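PDB 3TZU: glycine cleavage system H protein 1 from Mycobacterium marinum, which probably shuttles the methylamine group of glycine from the P protein to the T protein of the glycine cleavage system on a covalently bound lipoyl cofactor. Local coordinates for residues Leu56-Val59 with Gly60-Val63. Sequence-based numbering, arbitrary orientation.
Sequences LPEV and GETV
P57 faces the strand that starts beyond the turn: its CB lies 4.3 Å from V63 CG1, and both side chains rest on I89 of strand 88-92. P57 CB also meets the carboxylate of E61, with E61 OE2 3.4 Å away. E61 gets there because its CG is anti to the backbone N (chi1 170°) and its chain runs extended beyond CG, back alongside the first limb of the turn. At E58 the chain begins a type II beta turn, E58-V59-G60-E61, in the loop between strands 51-55 and 62-63 of the lipoyl-binding domain, away from the predicted lipoylation site. The turn is closed by E61 N donating to E58 O at 3.1 Å; the N-H points nearly straight at the oxygen (160°) but comes from above the carbonyl plane. E58 bends at chi2, which leaves its OE1 3.8 Å from E61 OE1, the two carboxylate planes 67° apart. No hydrogen bond joins these like charges, and their closeness could raise the proton affinity of one or both. V59 occupies the second position of the turn, its side chain directed away from the returning limb and lying on V92. G60 follows with a positive phi, where a CB would be jammed against V59 O. Backbone hydrogen bonds pair G60 and E61 with I89, and V63 with G87, tying the returning limb to strand 88-92 and the residue just before it.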
ATOM      1  N   LEU A  56      -7.433   8.988  14.034  1.00 30.12           N
ATOM      2  CA  LEU A  56      -6.217   9.403  14.719  1.00 30.59           C
ATOM      3  C   LEU A  56      -6.344   9.131  16.184  1.00 31.57           C
ATOM      4  O   LEU A  56      -7.440   8.974  16.692  1.00 33.57           O
ATOM      5  CB  LEU A  56      -5.946  10.892  14.487  1.00 31.66           C
ATOM      6  CG  LEU A  56      -5.833  11.216  12.991  1.00 31.16           C
ATOM      7  CD1 LEU A  56      -5.770  12.720  12.793  1.00 33.01           C
ATOM      8  CD2 LEU A  56      -4.626  10.538  12.362  1.00 28.86           C
ATOM      9  N   PRO A  57      -5.212   9.071  16.880  1.00 32.50           N
ATOM     10  CA  PRO A  57      -5.261   9.041  18.333  1.00 34.19           C
ATOM     11  C   PRO A  57      -5.742  10.361  18.898  1.00 36.48           C
ATOM     12  O   PRO A  57      -5.673  11.388  18.225  1.00 35.90           O
ATOM     13  CB  PRO A  57      -3.805   8.814  18.729  1.00 34.06           C
ATOM     14  CG  PRO A  57      -2.998   9.271  17.567  1.00 32.83           C
ATOM     15  CD  PRO A  57      -3.833   9.024  16.359  1.00 31.68           C
ATOM     16  N   GLU A  58      -6.226  10.326  20.134  1.00 39.38           N
ATOM     17  CA  GLU A  58      -6.735  11.533  20.772  1.00 42.88           C
ATOM     18  C   GLU A  58      -5.574  12.369  21.274  1.00 42.89           C
ATOM     19  O   GLU A  58      -4.532  11.838  21.662  1.00 41.97           O
ATOM     20  CB  GLU A  58      -7.647  11.172  21.930  1.00 47.00           C
ATOM     21  CG  GLU A  58      -8.904  10.448  21.495  1.00 49.43           C
ATOM     22  CD  GLU A  58      -9.212   9.235  22.366  1.00 52.70           C
ATOM     23  OE1 GLU A  58      -9.118   8.092  21.827  1.00 56.42           O
ATOM     24  OE2 GLU A  58      -9.532   9.419  23.568  1.00 54.35           O
ATOM     25  N   VAL A  59      -5.755  13.681  21.238  1.00 43.91           N
ATOM     26  CA  VAL A  59      -4.854  14.605  21.899  1.00 44.28           C
ATOM     27  C   VAL A  59      -4.787  14.175  23.357  1.00 45.63           C
ATOM     28  O   VAL A  59      -5.822  14.055  24.016  1.00 46.37           O
ATOM     29  CB  VAL A  59      -5.372  16.054  21.796  1.00 46.13           C
ATOM     30  CG1 VAL A  59      -4.570  17.002  22.694  1.00 47.92           C
ATOM     31  CG2 VAL A  59      -5.346  16.524  20.347  1.00 44.71           C
ATOM     32  N   GLY A  60      -3.579  13.894  23.836  1.00 45.00           N
ATOM     33  CA  GLY A  60      -3.370  13.566  25.252  1.00 46.99           C
ATOM     34  C   GLY A  60      -3.142  12.091  25.512  1.00 45.39           C
ATOM     35  O   GLY A  60      -2.809  11.698  26.613  1.00 46.95           O
ATOM     36  N   GLU A  61      -3.290  11.274  24.485  1.00 43.20           N
ATOM     37  CA  GLU A  61      -3.077   9.839  24.602  1.00 41.80           C
ATOM     38  C   GLU A  61      -1.582   9.578  24.572  1.00 40.24           C
ATOM     39  O   GLU A  61      -0.829  10.354  23.996  1.00 39.56           O
ATOM     40  CB  GLU A  61      -3.813   9.120  23.462  1.00 40.73           C
ATOM     41  CG  GLU A  61      -3.502   7.628  23.298  1.00 40.33           C
ATOM     42  CD  GLU A  61      -4.447   6.906  22.332  1.00 38.85           C
ATOM     43  OE1 GLU A  61      -5.633   6.735  22.651  1.00 40.18           O
ATOM     44  OE2 GLU A  61      -3.999   6.485  21.255  1.00 37.85           O
ATOM     45  N   THR A  62      -1.144   8.517  25.235  1.00 39.80           N
ATOM     46  CA  THR A  62       0.222   8.056  25.108  1.00 38.97           C
ATOM     47  C   THR A  62       0.282   6.917  24.083  1.00 36.86           C
ATOM     48  O   THR A  62      -0.419   5.911  24.226  1.00 36.06           O
ATOM     49  CB  THR A  62       0.788   7.593  26.455  1.00 40.92           C
ATOM     50  OG1 THR A  62       0.863   8.718  27.341  1.00 43.68           O
ATOM     51  CG2 THR A  62       2.190   7.028  26.283  1.00 40.06           C
ATOM     52  N   VAL A  63       1.090   7.094  23.034  1.00 35.05           N
ATOM     53  CA  VAL A  63       1.350   6.010  22.077  1.00 33.07           C
ATOM     54  C   VAL A  63       2.741   5.443  22.320  1.00 33.34           C
ATOM     55  O   VAL A  63       3.565   6.066  23.023  1.00 34.19           O
ATOM     56  CB  VAL A  63       1.178   6.447  20.601  1.00 31.24           C
ATOM     57  CG1 VAL A  63      -0.189   7.112  20.417  1.00 31.64           C
ATOM     58  CG2 VAL A  63       2.304   7.355  20.128  1.00 30.79           C
TER